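Local coordinates for regulatory protein of LacI family (Chloroflexus aggregans, PDB 3BBL) that probably regulates transcription as a member of the LacI family, with a periplasmic-binding-protein-like core that in relatives senses a small effector molecule, at residues D24-S29 with R248-L253; G35-F40 with L253-V258. All blocks are in the same frame, centred on the assembly; numbering follows the deposited sequence.

Contact 1: residues D24-S29 with R248-L253; sequences DQFLSS and RKCIEL
Two helices in the N-terminal subdomain of a LacI-type, periplasmic-binding-protein-like fold meet here through F26 and S29 of helix 23-36 and R248 and C250 of helix 243-258. The backbones come nearest at S29 and R248, whose CA atoms lie 5.9 Å apart. Deeper in, the thiol of C250 sits at the rim of the F26 ring, with SG 4.0 Å from CZ. The sulfur is 79° off the ring normal, so it meets the edge of the phenyl group close to its plane. F26 gets its ring there by holding CG anti to the backbone N (chi1 -163°), which carries CZ across to the neighbouring helix; the same ring stacks with F93. C250 also touches V91 and F93 of strand 90-93, so the sulfur lies in the layer between the helices and the sheet. S29 OG lies 4.0 Å from R248 CB and hydrogen-bonds to the backbone O of A244, one turn before R248. The guanidinium of R248 leads away from helix 23-36, and NH1 makes a weak, salt-bridging bond of 3.4 Å to E252 OE1 on its own helix. The serine is thus tied to a main-chain acceptor, the meeting of F26 and C250 depends on apolar fit, and the charge of R248 is met within its own helix, not across the contact.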
ATOM      1  N   ASP A  24      -1.238   5.962  -1.762  1.00 39.80           N
ATOM      2  CA  ASP A  24      -2.511   5.792  -2.433  1.00 39.65           C
ATOM      3  C   ASP A  24      -3.605   6.688  -1.869  1.00 37.75           C
ATOM      4  O   ASP A  24      -4.327   7.320  -2.629  1.00 37.93           O
ATOM      5  CB  ASP A  24      -2.949   4.333  -2.357  1.00 43.61           C
ATOM      6  CG  ASP A  24      -4.309   4.106  -2.979  1.00 47.68           C
ATOM      7  OD1 ASP A  24      -4.443   4.285  -4.208  1.00 49.22           O
ATOM      8  OD2 ASP A  24      -5.248   3.753  -2.235  1.00 51.74           O
ATOM      9  N   GLN A  25      -3.729   6.750  -0.546  1.00 35.37           N
ATOM     10  CA  GLN A  25      -4.757   7.588   0.070  1.00 34.86           C
ATOM     11  C   GLN A  25      -4.493   9.074  -0.168  1.00 31.99           C
ATOM     12  O   GLN A  25      -5.381   9.824  -0.569  1.00 29.62           O
ATOM     13  CB  GLN A  25      -4.826   7.355   1.580  1.00 36.69           C
ATOM     14  CG  GLN A  25      -5.330   5.999   2.016  1.00 42.81           C
ATOM     15  CD  GLN A  25      -5.336   5.848   3.533  1.00 44.99           C
ATOM     16  OE1 GLN A  25      -4.296   5.971   4.186  1.00 46.93           O
ATOM     17  NE2 GLN A  25      -6.508   5.580   4.098  1.00 45.74           N
ATOM     18  N   PHE A  26      -3.256   9.481   0.089  1.00 29.27           N
ATOM     19  CA  PHE A  26      -2.835  10.866  -0.054  1.00 28.47           C
ATOM     20  C   PHE A  26      -2.853  11.396  -1.492  1.00 28.06           C
ATOM     21  O   PHE A  26      -3.492  12.413  -1.775  1.00 27.09           O
ATOM     22  CB  PHE A  26      -1.434  11.022   0.532  1.00 26.48           C
ATOM     23  CG  PHE A  26      -1.053  12.436   0.818  1.00 26.26           C
ATOM     24  CD1 PHE A  26      -1.743  13.172   1.773  1.00 23.93           C
ATOM     25  CD2 PHE A  26       0.002  13.036   0.138  1.00 25.99           C
ATOM     26  CE1 PHE A  26      -1.389  14.497   2.054  1.00 25.02           C
ATOM     27  CE2 PHE A  26       0.367  14.355   0.406  1.00 26.81           C
ATOM     28  CZ  PHE A  26      -0.336  15.089   1.373  1.00 25.94           C
ATOM     29  N   LEU A  27      -2.154  10.710  -2.391  1.00 27.10           N
ATOM     30  CA  LEU A  27      -2.088  11.142  -3.778  1.00 27.77           C
ATOM     31  C   LEU A  27      -3.428  11.036  -4.503  1.00 29.29           C
ATOM     32  O   LEU A  27      -3.814  11.953  -5.236  1.00 30.19           O
ATOM     33  CB  LEU A  27      -1.012  10.359  -4.533  1.00 25.20           C
ATOM     34  CG  LEU A  27      -0.766  10.773  -5.990  1.00 26.04           C
ATOM     35  CD1 LEU A  27      -0.419  12.259  -6.080  1.00 22.36           C
ATOM     36  CD2 LEU A  27       0.353   9.931  -6.565  1.00 22.99           C
ATOM     37  N   SER A  28      -4.142   9.933  -4.305  1.00 29.44           N
ATOM     38  CA  SER A  28      -5.442   9.773  -4.954  1.00 29.59           C
ATOM     39  C   SER A  28      -6.330  10.940  -4.557  1.00 28.32           C
ATOM     40  O   SER A  28      -6.968  11.568  -5.398  1.00 28.82           O
ATOM     41  CB  SER A  28      -6.110   8.461  -4.535  1.00 28.83           C
ATOM     42  OG  SER A  28      -5.406   7.350  -5.050  1.00 30.60           O
ATOM     43  N   SER A  29      -6.353  11.225  -3.264  1.00 26.32           N
ATOM     44  CA  SER A  29      -7.148  12.316  -2.735  1.00 25.38           C
ATOM     45  C   SER A  29      -6.745  13.662  -3.334  1.00 25.52           C
ATOM     46  O   SER A  29      -7.606  14.462  -3.694  1.00 25.70           O
ATOM     47  CB  SER A  29      -7.020  12.360  -1.214  1.00 24.52           C
ATOM     48  OG  SER A  29      -7.723  13.459  -0.679  1.00 26.31           O
ATOM     49  N   ARG A 248      -6.726  16.430   0.719  1.00 34.75           N
ATOM     50  CA  ARG A 248      -7.676  17.420   0.248  1.00 35.64           C
ATOM     51  C   ARG A 248      -7.347  18.802   0.807  1.00 34.92           C
ATOM     52  O   ARG A 248      -7.408  19.794   0.091  1.00 33.64           O
ATOM     53  CB  ARG A 248      -9.098  17.002   0.653  1.00 37.49           C
ATOM     54  CG  ARG A 248     -10.163  18.067   0.416  1.00 41.98           C
ATOM     55  CD  ARG A 248     -11.568  17.531   0.640  1.00 45.43           C
ATOM     56  NE  ARG A 248     -11.861  17.233   2.043  1.00 48.87           N
ATOM     57  CZ  ARG A 248     -12.009  18.148   2.998  1.00 49.84           C
ATOM     58  NH1 ARG A 248     -11.890  19.441   2.711  1.00 48.82           N
ATOM     59  NH2 ARG A 248     -12.286  17.768   4.241  1.00 51.01           N
ATOM     60  N   LYS A 249      -6.993  18.857   2.088  1.00 34.18           N
ATOM     61  CA  LYS A 249      -6.664  20.120   2.734  1.00 34.76           C
ATOM     62  C   LYS A 249      -5.389  20.747   2.184  1.00 34.51           C
ATOM     63  O   LYS A 249      -5.272  21.965   2.114  1.00 34.63           O
ATOM     64  CB  LYS A 249      -6.527  19.928   4.249  1.00 36.74           C
ATOM     65  CG  LYS A 249      -7.846  19.741   4.993  1.00 40.01           C
ATOM     66  CD  LYS A 249      -8.747  20.959   4.836  1.00 42.72           C
ATOM     67  CE  LYS A 249      -9.809  21.031   5.933  1.00 45.76           C
ATOM     68  NZ  LYS A 249     -10.673  19.814   5.993  1.00 47.54           N
ATOM     69  N   CYS A 250      -4.428  19.920   1.796  1.00 33.59           N
ATOM     70  CA  CYS A 250      -3.189  20.445   1.252  1.00 33.54           C
ATOM     71  C   CYS A 250      -3.467  21.161  -0.060  1.00 34.25           C
ATOM     72  O   CYS A 250      -3.101  22.327  -0.235  1.00 33.05           O
ATOM     73  CB  CYS A 250      -2.175  19.322   1.020  1.00 32.94           C
ATOM     74  SG  CYS A 250      -1.297  18.794   2.490  1.00 31.63           S
ATOM     75  N   ILE A 251      -4.115  20.458  -0.983  1.00 34.34           N
ATOM     76  CA  ILE A 251      -4.443  21.026  -2.284  1.00 36.52           C
ATOM     77  C   ILE A 251      -5.270  22.296  -2.108  1.00 37.74           C
ATOM     78  O   ILE A 251      -4.984  23.336  -2.693  1.00 38.22           O
ATOM     79  CB  ILE A 251      -5.244  20.016  -3.135  1.00 36.33           C
ATOM     80  CG1 ILE A 251      -4.349  18.835  -3.521  1.00 37.15           C
ATOM     81  CG2 ILE A 251      -5.802  20.696  -4.378  1.00 36.73           C
ATOM     82  CD1 ILE A 251      -3.165  19.213  -4.395  1.00 36.75           C
ATOM     83  N   GLU A 252      -6.292  22.192  -1.274  1.00 38.60           N
ATOM     84  CA  GLU A 252      -7.200  23.287  -0.992  1.00 39.80           C
ATOM     85  C   GLU A 252      -6.498  24.531  -0.459  1.00 39.71           C
ATOM     86  O   GLU A 252      -6.848  25.650  -0.817  1.00 40.78           O
ATOM     87  CB  GLU A 252      -8.229  22.802   0.013  1.00 42.36           C
ATOM     88  CG  GLU A 252      -9.417  23.691   0.206  1.00 46.79           C
ATOM     89  CD  GLU A 252     -10.478  23.009   1.038  1.00 50.12           C
ATOM     90  OE1 GLU A 252     -10.974  21.939   0.614  1.00 49.98           O
ATOM     91  OE2 GLU A 252     -10.809  23.537   2.120  1.00 52.02           O
ATOM     92  N   LEU A 253      -5.503  24.332   0.394  1.00 38.52           N
ATOM     93  CA  LEU A 253      -4.769  25.447   0.979  1.00 37.41           C
ATOM     94  C   LEU A 253      -3.753  26.031   0.005  1.00 37.52           C
ATOM     95  O   LEU A 253      -3.565  27.241  -0.052  1.00 37.30           O
ATOM     96  CB  LEU A 253      -4.060  24.989   2.257  1.00 35.92           C
ATOM     97  CG  LEU A 253      -3.205  26.015   3.004  1.00 36.05           C
ATOM     98  CD1 LEU A 253      -4.055  27.216   3.379  1.00 34.54           C
ATOM     99  CD2 LEU A 253      -2.613  25.372   4.255  1.00 35.59           C
TER

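Contact 2: residues G35-F40 with L253-V258; sequences GAVNYF and LLVAIV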
ATOM      1  N   GLY A  35      -8.201  18.055  -9.458  1.00 39.02           N
ATOM      2  CA  GLY A  35      -9.029  17.943 -10.645  1.00 40.77           C
ATOM      3  C   GLY A  35     -10.337  18.708 -10.548  1.00 41.57           C
ATOM      4  O   GLY A  35     -10.765  19.347 -11.509  1.00 42.34           O
ATOM      5  N   ALA A  36     -10.977  18.652  -9.387  1.00 41.70           N
ATOM      6  CA  ALA A  36     -12.249  19.343  -9.191  1.00 43.05           C
ATOM      7  C   ALA A  36     -12.125  20.852  -9.389  1.00 43.81           C
ATOM      8  O   ALA A  36     -13.088  21.505  -9.783  1.00 46.07           O
ATOM      9  CB  ALA A  36     -12.808  19.042  -7.807  1.00 42.16           C
ATOM     10  N   VAL A  37     -10.949  21.406  -9.114  1.00 43.09           N
ATOM     11  CA  VAL A  37     -10.732  22.835  -9.299  1.00 41.53           C
ATOM     12  C   VAL A  37      -9.785  23.077 -10.473  1.00 41.61           C
ATOM     13  O   VAL A  37      -9.070  24.079 -10.518  1.00 41.20           O
ATOM     14  CB  VAL A  37     -10.149  23.497  -8.025  1.00 41.07           C
ATOM     15  CG1 VAL A  37     -11.172  23.447  -6.906  1.00 39.74           C
ATOM     16  CG2 VAL A  37      -8.856  22.802  -7.612  1.00 38.66           C
ATOM     17  N   ASN A  38      -9.783  22.135 -11.412  1.00 41.37           N
ATOM     18  CA  ASN A  38      -8.965  22.211 -12.619  1.00 42.44           C
ATOM     19  C   ASN A  38      -7.446  22.219 -12.467  1.00 41.65           C
ATOM     20  O   ASN A  38      -6.738  22.804 -13.288  1.00 42.70           O
ATOM     21  CB  ASN A  38      -9.390  23.419 -13.451  1.00 44.64           C
ATOM     22  CG  ASN A  38     -10.816  23.309 -13.935  1.00 46.82           C
ATOM     23  OD1 ASN A  38     -11.156  22.395 -14.687  1.00 47.79           O
ATOM     24  ND2 ASN A  38     -11.663  24.234 -13.501  1.00 47.89           N
ATOM     25  N   TYR A  39      -6.936  21.576 -11.428  1.00 40.59           N
ATOM     26  CA  TYR A  39      -5.492  21.508 -11.248  1.00 38.22           C
ATOM     27  C   TYR A  39      -5.033  20.061 -11.415  1.00 36.28           C
ATOM     28  O   TYR A  39      -5.832  19.132 -11.298  1.00 34.64           O
ATOM     29  CB  TYR A  39      -5.082  22.018  -9.863  1.00 38.54           C
ATOM     30  CG  TYR A  39      -4.958  23.523  -9.739  1.00 39.42           C
ATOM     31  CD1 TYR A  39      -6.084  24.330  -9.609  1.00 39.94           C
ATOM     32  CD2 TYR A  39      -3.705  24.136  -9.730  1.00 39.85           C
ATOM     33  CE1 TYR A  39      -5.967  25.713  -9.469  1.00 41.37           C
ATOM     34  CE2 TYR A  39      -3.576  25.517  -9.594  1.00 40.87           C
ATOM     35  CZ  TYR A  39      -4.709  26.300  -9.463  1.00 41.52           C
ATOM     36  OH  TYR A  39      -4.586  27.666  -9.328  1.00 43.11           O
ATOM     37  N   PHE A  40      -3.754  19.878 -11.723  1.00 35.31           N
ATOM     38  CA  PHE A  40      -3.186  18.544 -11.864  1.00 34.78           C
ATOM     39  C   PHE A  40      -2.020  18.471 -10.899  1.00 33.86           C
ATOM     40  O   PHE A  40      -1.391  19.488 -10.593  1.00 33.30           O
ATOM     41  CB  PHE A  40      -2.637  18.283 -13.275  1.00 36.79           C
ATOM     42  CG  PHE A  40      -3.691  18.134 -14.336  1.00 40.63           C
ATOM     43  CD1 PHE A  40      -4.237  19.252 -14.956  1.00 41.86           C
ATOM     44  CD2 PHE A  40      -4.121  16.874 -14.732  1.00 41.14           C
ATOM     45  CE1 PHE A  40      -5.195  19.118 -15.956  1.00 43.10           C
ATOM     46  CE2 PHE A  40      -5.080  16.728 -15.731  1.00 42.34           C
ATOM     47  CZ  PHE A  40      -5.617  17.854 -16.345  1.00 42.82           C
ATOM     48  N   LEU A 253      -5.503  24.332   0.394  1.00 38.52           N
ATOM     49  CA  LEU A 253      -4.769  25.447   0.979  1.00 37.41           C
ATOM     50  C   LEU A 253      -3.753  26.031   0.005  1.00 37.52           C
ATOM     51  O   LEU A 253      -3.565  27.241  -0.052  1.00 37.30           O
ATOM     52  CB  LEU A 253      -4.060  24.989   2.257  1.00 35.92           C
ATOM     53  CG  LEU A 253      -3.205  26.015   3.004  1.00 36.05           C
ATOM     54  CD1 LEU A 253      -4.055  27.216   3.379  1.00 34.54           C
ATOM     55  CD2 LEU A 253      -2.613  25.372   4.255  1.00 35.59           C
ATOM     56  N   LEU A 254      -3.097  25.165  -0.758  1.00 37.01           N
ATOM     57  CA  LEU A 254      -2.097  25.613  -1.716  1.00 37.61           C
ATOM     58  C   LEU A 254      -2.742  26.343  -2.888  1.00 38.84           C
ATOM     59  O   LEU A 254      -2.209  27.336  -3.377  1.00 38.88           O
ATOM     60  CB  LEU A 254      -1.282  24.425  -2.231  1.00 35.89           C
ATOM     61  CG  LEU A 254      -0.173  24.784  -3.220  1.00 35.16           C
ATOM     62  CD1 LEU A 254       0.787  25.778  -2.574  1.00 34.61           C
ATOM     63  CD2 LEU A 254       0.565  23.528  -3.644  1.00 34.66           C
ATOM     64  N   VAL A 255      -3.891  25.852  -3.338  1.00 40.44           N
ATOM     65  CA  VAL A 255      -4.590  26.488  -4.448  1.00 41.57           C
ATOM     66  C   VAL A 255      -4.992  27.908  -4.055  1.00 43.04           C
ATOM     67  O   VAL A 255      -4.934  28.824  -4.872  1.00 43.72           O
ATOM     68  CB  VAL A 255      -5.853  25.688  -4.863  1.00 42.13           C
ATOM     69  CG1 VAL A 255      -6.676  26.489  -5.858  1.00 41.51           C
ATOM     70  CG2 VAL A 255      -5.447  24.356  -5.486  1.00 40.12           C
ATOM     71  N   ALA A 256      -5.392  28.088  -2.800  1.00 43.34           N
ATOM     72  CA  ALA A 256      -5.782  29.404  -2.316  1.00 43.80           C
ATOM     73  C   ALA A 256      -4.566  30.328  -2.282  1.00 44.27           C
ATOM     74  O   ALA A 256      -4.659  31.496  -2.646  1.00 45.31           O
ATOM     75  CB  ALA A 256      -6.396  29.292  -0.928  1.00 42.73           C
ATOM     76  N   ILE A 257      -3.426  29.799  -1.851  1.00 44.45           N
ATOM     77  CA  ILE A 257      -2.202  30.590  -1.774  1.00 45.05           C
ATOM     78  C   ILE A 257      -1.722  30.956  -3.171  1.00 45.72           C
ATOM     79  O   ILE A 257      -1.323  32.093  -3.429  1.00 46.17           O
ATOM     80  CB  ILE A 257      -1.079  29.817  -1.058  1.00 44.53           C
ATOM     81  CG1 ILE A 257      -1.492  29.526   0.385  1.00 45.26           C
ATOM     82  CG2 ILE A 257       0.210  30.624  -1.084  1.00 43.12           C
ATOM     83  CD1 ILE A 257      -0.490  28.682   1.150  1.00 44.73           C
ATOM     84  N   VAL A 258      -1.762  29.982  -4.070  1.00 45.64           N
ATOM     85  CA  VAL A 258      -1.332  30.198  -5.441  1.00 45.62           C
ATOM     86  C   VAL A 258      -2.188  31.254  -6.142  1.00 46.41           C
ATOM     87  O   VAL A 258      -1.685  32.031  -6.950  1.00 46.67           O
ATOM     88  CB  VAL A 258      -1.385  28.876  -6.252  1.00 45.52           C
ATOM     89  CG1 VAL A 258      -1.269  29.162  -7.748  1.00 44.87           C
ATOM     90  CG2 VAL A 258      -0.260  27.958  -5.810  1.00 43.19           C
TER
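The methyl CG2 of V255 sits over the middle of the Y39 ring, 4.2 Å from its centroid and 11° off the normal, a CH-pi contact over the face. It forms where helix 23-36 gives way to strand 40-43 in the first beta-alpha-beta unit of the N-terminal subdomain, and a Schellman motif ends the helix. N38, with positive phi, is its C-prime residue; N38 N bonds to G35 O and Y39 N to A34 O. Around this turn V37 and Y39 both point toward helix 243-258. V255 answers with both branches. CG1, anti to the backbone N (chi1 171°), reaches the outer part of the ring, 3.8 Å from Y39 CE1, while CG2 lies over the face and also approaches V37 CG2 at 4.3 Å. With chi1 at -83°, CG of the tyrosine is anti to its carbonyl carbon, which swings the ring toward helix 243-258 and brings its face under V255 CG2; F5 meets the ring edge-to-face. Its phenol oxygen hydrogen-bonds to E259 OE2, just past the C-terminal end of helix 243-258, so the ring is held both by packing and at its polar end. A leucine in place of Y39 would probably leave V255 CG2 without an aromatic face and the E259 carboxylate without its hydroxyl partner. One turn beyond V255, the side chain of V258 comes from the direction opposite to that of the tyrosine, and its CG1 stops 4.0 Å from Y39 OH.

Overall arrangement
From the N terminus, the chain passes through strand 6-9 into helix 23-36, which supplies the first half of contact 1; the turn from its C-terminal end into strand 40-43 supplies that of contact 2. More than 200 residues follow before helix 243-258 brings the partners, so each contact closes a very long loop. Segments 24-29 and 35-40 are met in the same order by 248-253 and 253-258, which share L253. The two loops therefore cross rather than nest, because both helices advance in the same general sense. With centres 10 Å apart, the contacts together tie helix 243-258 to the first helix and to the turn that leads into strand 40-43.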